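PDB 3QUF: extracellular solute-binding protein, family 1 from Bifidobacterium longum subsp. infantis ATCC 15697, which probably binds an extracellular solute, perhaps a sugar, and delivers it to a membrane transporter of the ABC type for uptake. Local coordinates for residues S196-Q201 and G205-D210; D210-K215 and V370-S375. All coordinates share one frame; numbering follows the deposited sequence.

Contact 1 (S196-Q201 and G205-D210)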
loop_
_atom_site.group_PDB
_atom_site.type_symbol
_atom_site.label_atom_id
_atom_site.label_comp_id
_atom_site.label_asym_id
_atom_site.label_seq_id
_atom_site.Cartn_x
_atom_site.Cartn_y
_atom_site.Cartn_z
ATOM N N SER A 196 -12.777 -4.332 3.065
ATOM C CA SER A 196 -13.763 -4.900 3.995
ATOM C C SER A 196 -14.716 -5.832 3.302
ATOM O O SER A 196 -15.037 -6.906 3.826
ATOM C CB SER A 196 -14.510 -3.777 4.670
ATOM O OG SER A 196 -15.574 -4.231 5.514
ATOM N N TYR A 197 -15.232 -5.425 2.147
ATOM C CA TYR A 197 -16.091 -6.291 1.339
ATOM C C TYR A 197 -15.521 -7.672 1.172
ATOM O O TYR A 197 -16.237 -8.655 1.321
ATOM C CB TYR A 197 -16.380 -5.652 -0.044
ATOM C CG TYR A 197 -17.009 -6.558 -1.064
ATOM C CD1 TYR A 197 -18.388 -6.719 -1.121
ATOM C CD2 TYR A 197 -16.230 -7.223 -1.994
ATOM C CE1 TYR A 197 -18.963 -7.530 -2.052
ATOM C CE2 TYR A 197 -16.823 -8.043 -2.963
ATOM C CZ TYR A 197 -18.195 -8.181 -2.965
ATOM O OH TYR A 197 -18.778 -9.003 -3.910
ATOM N N TYR A 198 -14.228 -7.746 0.886
ATOM C CA TYR A 198 -13.546 -9.001 0.728
ATOM C C TYR A 198 -13.188 -9.658 2.053
ATOM O O TYR A 198 -13.364 -10.889 2.223
ATOM C CB TYR A 198 -12.270 -8.771 -0.081
ATOM C CG TYR A 198 -12.423 -8.486 -1.552
ATOM C CD1 TYR A 198 -13.197 -9.314 -2.376
ATOM C CD2 TYR A 198 -11.716 -7.448 -2.141
ATOM C CE1 TYR A 198 -13.262 -9.115 -3.739
ATOM C CE2 TYR A 198 -11.782 -7.252 -3.525
ATOM C CZ TYR A 198 -12.524 -8.103 -4.317
ATOM O OH TYR A 198 -12.574 -7.920 -5.697
ATOM N N GLY A 199 -12.691 -8.866 3.000
ATOM C CA GLY A 199 -12.192 -9.398 4.257
ATOM C C GLY A 199 -13.325 -10.005 5.067
ATOM O O GLY A 199 -13.126 -11.018 5.763
ATOM N N GLU A 200 -14.511 -9.427 4.960
ATOM C CA GLU A 200 -15.683 -9.944 5.679
ATOM C C GLU A 200 -16.075 -11.321 5.192
ATOM O O GLU A 200 -16.722 -12.067 5.945
ATOM C CB GLU A 200 -16.868 -8.975 5.559
ATOM C CG GLU A 200 -16.678 -7.647 6.349
ATOM C CD GLU A 200 -17.816 -6.689 6.182
ATOM O OE1 GLU A 200 -18.732 -6.978 5.369
ATOM O OE2 GLU A 200 -17.853 -5.669 6.904
ATOM N N GLN A 201 -15.707 -11.654 3.950
ATOM C CA GLN A 201 -15.893 -12.982 3.394
ATOM C C GLN A 201 -14.799 -13.969 3.762
ATOM O O GLN A 201 -14.822 -15.100 3.278
ATOM C CB GLN A 201 -15.934 -12.917 1.887
ATOM C CG GLN A 201 -16.969 -12.001 1.319
ATOM C CD GLN A 201 -16.882 -11.973 -0.182
ATOM O OE1 GLN A 201 -17.086 -13.000 -0.850
ATOM N NE2 GLN A 201 -16.630 -10.819 -0.728
ATOM N N GLY A 205 -4.638 -11.234 2.154
ATOM C CA GLY A 205 -3.558 -11.093 1.170
ATOM C C GLY A 205 -3.994 -10.279 -0.038
ATOM O O GLY A 205 -4.466 -9.149 0.128
ATOM N N ASP A 206 -3.846 -10.860 -1.220
ATOM C CA ASP A 206 -4.207 -10.211 -2.460
ATOM C C ASP A 206 -5.720 -10.359 -2.682
ATOM O O ASP A 206 -6.194 -11.336 -3.298
ATOM C CB ASP A 206 -3.388 -10.818 -3.595
ATOM C CG ASP A 206 -3.508 -10.031 -4.908
ATOM O OD1 ASP A 206 -4.162 -8.962 -4.933
ATOM O OD2 ASP A 206 -2.952 -10.517 -5.915
ATOM N N LEU A 207 -6.485 -9.418 -2.124
ATOM C CA LEU A 207 -7.920 -9.549 -1.984
ATOM C C LEU A 207 -8.664 -9.634 -3.305
ATOM O O LEU A 207 -9.666 -10.319 -3.387
ATOM C CB LEU A 207 -8.506 -8.442 -1.093
ATOM C CG LEU A 207 -7.979 -8.354 0.333
ATOM C CD1 LEU A 207 -8.697 -7.121 1.043
ATOM C CD2 LEU A 207 -8.222 -9.681 1.128
ATOM N N ASP A 208 -8.137 -8.980 -4.338
ATOM C CA ASP A 208 -8.737 -8.964 -5.657
ATOM C C ASP A 208 -8.342 -10.178 -6.537
ATOM O O ASP A 208 -8.637 -10.210 -7.731
ATOM C CB ASP A 208 -8.389 -7.652 -6.392
ATOM C CG ASP A 208 -9.268 -6.510 -5.997
ATOM O OD1 ASP A 208 -10.452 -6.504 -6.380
ATOM O OD2 ASP A 208 -8.766 -5.577 -5.336
ATOM N N ALA A 209 -7.734 -11.204 -5.946
ATOM C CA ALA A 209 -7.226 -12.321 -6.763
ATOM C C ALA A 209 -8.240 -13.051 -7.640
ATOM O O ALA A 209 -7.815 -13.603 -8.680
ATOM C CB ALA A 209 -6.400 -13.321 -5.897
ATOM N N ASP A 210 -9.509 -13.108 -7.265
ATOM C CA ASP A 210 -10.562 -13.724 -8.133
ATOM C C ASP A 210 -10.634 -12.967 -9.465
ATOM O O ASP A 210 -10.780 -13.592 -10.530
ATOM C CB ASP A 210 -11.963 -13.733 -7.496
ATOM C CG ASP A 210 -12.113 -14.767 -6.367
ATOM O OD1 ASP A 210 -11.244 -15.652 -6.267
ATOM O OD2 ASP A 210 -13.110 -14.701 -5.605
#
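Tyr-198 reaches from the last turns of helix 188-199 across to Leu-207 and Asp-208, with its ring lying against the backbone of Leu-207. The phenol OH gives a short hydrogen bond to the carboxylate of Asp-208, 2.6 Å from Tyr-198 OH to Asp-208 OD1. The oxygen sits at the ring's edge, near its plane, whereas the hydroxyl meets OD1 from above the carboxylate plane, 43° out of it; ring and carboxylate planes are almost perpendicular, 89° apart. Beneath the phenol, Leu-207 O lies over the centre of one ring face, 3.5 Å from its plane, and Leu-207 CB packs against the side of the ring, 3.5 Å from Tyr-198 CD2. The two side chains run past each other in opposite directions, which leaves Leu-207 CD1 alongside Tyr-198 CB. With CG anti to its own carbonyl carbon (chi1 -72°), Tyr-198 sends its ring toward 205-210, while the opposite face receives Tyr-197 CD2 toward the rim.

Further out, the acceptor is held by several donors. Asp-208 OD1 also bonds Trp-222 NE1, and OD2 bonds the hydroxyl of Tyr-368. A type I beta turn from Asp-206 to Ala-209, closed by Ala-209 N to Asp-206 O (3.1 Å), presents Asp-208 at the N-cap position of helix 209-212, although its carboxylate makes no capping bond. Leu-207 itself rests on Ala-195 and Tyr-368.

The contact thus fastens the C-terminal part of helix 188-199 to the start of the next helix through a short connection. Three neutral donors grip one buried carboxylate and fix its rotation; they would be expected to stabilise its negative charge without a basic partner among them.

Contact 2 (D210-K215 and V370-S375)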
loop_
_atom_site.group_PDB
_atom_site.type_symbol
_atom_site.label_atom_id
_atom_site.label_comp_id
_atom_site.label_asym_id
_atom_site.label_seq_id
_atom_site.Cartn_x
_atom_site.Cartn_y
_atom_site.Cartn_z
ATOM N N ASP A 210 -9.509 -13.108 -7.265
ATOM C CA ASP A 210 -10.562 -13.724 -8.133
ATOM C C ASP A 210 -10.634 -12.967 -9.465
ATOM O O ASP A 210 -10.780 -13.592 -10.530
ATOM C CB ASP A 210 -11.963 -13.733 -7.496
ATOM C CG ASP A 210 -12.113 -14.767 -6.367
ATOM O OD1 ASP A 210 -11.244 -15.652 -6.267
ATOM O OD2 ASP A 210 -13.110 -14.701 -5.605
ATOM N N ILE A 211 -10.527 -11.640 -9.415
ATOM C CA ILE A 211 -10.470 -10.860 -10.655
ATOM C C ILE A 211 -9.186 -11.153 -11.424
ATOM O O ILE A 211 -9.226 -11.423 -12.638
ATOM C CB ILE A 211 -10.693 -9.362 -10.418
ATOM C CG1 ILE A 211 -12.115 -9.141 -9.907
ATOM C CG2 ILE A 211 -10.463 -8.539 -11.715
ATOM C CD1 ILE A 211 -12.383 -7.725 -9.373
ATOM N N TRP A 212 -8.052 -11.156 -10.749
ATOM C CA TRP A 212 -6.782 -11.330 -11.460
ATOM C C TRP A 212 -6.742 -12.694 -12.142
ATOM O O TRP A 212 -6.221 -12.823 -13.242
ATOM C CB TRP A 212 -5.583 -11.201 -10.548
ATOM C CG TRP A 212 -5.523 -10.059 -9.586
ATOM C CD1 TRP A 212 -4.952 -10.095 -8.401
ATOM C CD2 TRP A 212 -5.951 -8.683 -9.790
ATOM N NE1 TRP A 212 -5.018 -8.882 -7.785
ATOM C CE2 TRP A 212 -5.629 -7.989 -8.628
ATOM C CE3 TRP A 212 -6.600 -8.004 -10.831
ATOM C CZ2 TRP A 212 -5.885 -6.614 -8.458
ATOM C CZ3 TRP A 212 -6.883 -6.644 -10.644
ATOM C CH2 TRP A 212 -6.505 -5.977 -9.478
ATOM N N SER A 213 -7.326 -13.696 -11.495
ATOM C CA SER A 213 -7.271 -15.066 -12.018
ATOM C C SER A 213 -8.387 -15.385 -13.009
ATOM O O SER A 213 -8.410 -16.491 -13.559
ATOM C CB SER A 213 -7.318 -16.056 -10.862
ATOM O OG SER A 213 -8.567 -15.990 -10.240
ATOM N N GLY A 214 -9.302 -14.441 -13.247
ATOM C CA GLY A 214 -10.394 -14.602 -14.205
ATOM C C GLY A 214 -11.607 -15.318 -13.644
ATOM O O GLY A 214 -12.573 -15.579 -14.376
ATOM N N LYS A 215 -11.578 -15.633 -12.353
ATOM C CA LYS A 215 -12.698 -16.327 -11.691
ATOM C C LYS A 215 -13.853 -15.381 -11.358
ATOM O O LYS A 215 -14.984 -15.823 -11.074
ATOM C CB LYS A 215 -12.215 -17.017 -10.406
ATOM C CG LYS A 215 -11.062 -18.027 -10.579
ATOM C CD LYS A 215 -11.582 -19.376 -10.946
ATOM C CE LYS A 215 -10.470 -20.355 -11.238
ATOM N NZ LYS A 215 -11.094 -21.656 -11.577
ATOM N N VAL A 370 -5.058 -1.808 -3.907
ATOM C CA VAL A 370 -5.232 -2.464 -5.212
ATOM C C VAL A 370 -3.923 -2.340 -6.016
ATOM O O VAL A 370 -3.612 -1.266 -6.561
ATOM C CB VAL A 370 -6.402 -1.911 -6.007
ATOM C CG1 VAL A 370 -6.550 -2.679 -7.343
ATOM C CG2 VAL A 370 -7.769 -2.092 -5.216
ATOM N N ASN A 371 -3.178 -3.426 -6.083
ATOM C CA ASN A 371 -1.871 -3.466 -6.759
ATOM C C ASN A 371 -2.052 -4.277 -8.040
ATOM O O ASN A 371 -1.848 -5.507 -8.086
ATOM C CB ASN A 371 -0.786 -4.033 -5.818
ATOM C CG ASN A 371 -0.394 -3.070 -4.723
ATOM O OD1 ASN A 371 -0.441 -3.392 -3.511
ATOM N ND2 ASN A 371 -0.015 -1.906 -5.120
ATOM N N TRP A 372 -2.494 -3.615 -9.102
ATOM C CA TRP A 372 -2.896 -4.298 -10.315
ATOM C C TRP A 372 -1.729 -5.134 -10.877
ATOM O O TRP A 372 -0.621 -4.625 -10.963
ATOM C CB TRP A 372 -3.261 -3.323 -11.407
ATOM C CG TRP A 372 -4.023 -2.098 -10.953
ATOM C CD1 TRP A 372 -3.491 -0.926 -10.548
ATOM C CD2 TRP A 372 -5.443 -1.936 -10.893
ATOM N NE1 TRP A 372 -4.482 -0.035 -10.230
ATOM C CE2 TRP A 372 -5.693 -0.629 -10.445
ATOM C CE3 TRP A 372 -6.526 -2.746 -11.223
ATOM C CZ2 TRP A 372 -6.978 -0.121 -10.314
ATOM C CZ3 TRP A 372 -7.801 -2.235 -11.070
ATOM C CH2 TRP A 372 -8.008 -0.962 -10.606
ATOM N N PRO A 373 -1.978 -6.387 -11.261
ATOM C CA PRO A 373 -0.864 -7.175 -11.813
ATOM C C PRO A 373 -0.527 -6.948 -13.262
ATOM O O PRO A 373 0.445 -7.522 -13.774
ATOM C CB PRO A 373 -1.308 -8.626 -11.579
ATOM C CG PRO A 373 -2.774 -8.560 -11.567
ATOM C CD PRO A 373 -3.084 -7.264 -10.858
ATOM N N LYS A 374 -1.358 -6.194 -13.956
ATOM C CA LYS A 374 -1.097 -5.836 -15.349
ATOM C C LYS A 374 -1.337 -4.354 -15.482
ATOM O O LYS A 374 -2.250 -3.850 -14.850
ATOM C CB LYS A 374 -2.049 -6.570 -16.277
ATOM C CG LYS A 374 -2.016 -8.072 -16.149
ATOM C CD LYS A 374 -3.040 -8.785 -17.036
ATOM C CE LYS A 374 -2.725 -10.306 -17.034
ATOM N NZ LYS A 374 -3.786 -11.165 -17.629
ATOM N N SER A 375 -0.504 -3.675 -16.281
ATOM C CA SER A 375 -0.681 -2.252 -16.689
ATOM C C SER A 375 -1.257 -1.361 -15.571
ATOM O O SER A 375 -2.378 -0.848 -15.681
ATOM C CB SER A 375 -1.552 -2.149 -17.944
ATOM O OG SER A 375 -1.045 -2.895 -19.056
#
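Trp-212 lays one face of its indole over the pyrrolidine ring of Pro-373. Pro-373 CD stands 3.4 Å from the centroid of the indole's six-membered ring, only 13° off the ring normal, which makes a CH-pi contact. Pro-373 CG covers the neighbouring part of the ring system, 3.7 Å from Trp-212 CG, and the two side chains cross at about a right angle. At the far end of the indole, Val-370 CG1 comes in at the edge, near the ring plane, 3.9 Å from Trp-212 CH2. The same CH2 approaches Trp-372 CE3 at 3.7 Å, and Val-370 CG1 in turn lies over the centre of a face of Trp-372, so the methyl and the two indoles meet in one three-way contact. Val-370 turns this methyl to them by setting CG1 anti to its backbone N (chi1 -178°).

Trp-212 belongs to the last turn of helix 209-212, which ends in a Schellman motif with Gly-214 at positive phi. Its indole N-H is bonded to Asp-206 OD1, and Phe-218 and Trp-408 also touch the side chain, so helix 397-408 joins the cluster. Trp-372 NE1 is bonded to Ser-380 OG, tying the 370-375 loop to helix 376-391. Replacing Trp-212 with an alanine would probably leave Pro-373 without its aromatic face, open a gap beside Val-370 and Trp-372, and deprive Asp-206 of its indole donor.

No hydrogen bond crosses between 210-215 and 370-375; dispersion holds them together, with the C-H bonds of Pro-373 CD, next to the ring nitrogen, probably adding some electrostatic attraction to the indole face.

The two contacts follow in series along the chain, with centres 12 Å apart on the same side of the chain's centre. They share Asp-210 and meet through helix 209-212: contact 1 joins its start to helix 188-199, and contact 2 joins its end to the loop between strand 367-368 and helix 376-391. Val-370 CG2 packs on Asp-208 OD2, while Ile-211 CD1 touches the hydroxyl of Tyr-198, linking the polar and aromatic clusters directly. Contact 1 is local in sequence, whereas contact 2 spans more than 150 residues. This one short helix therefore ties the middle of the chain to a late loop of the solute-binding protein.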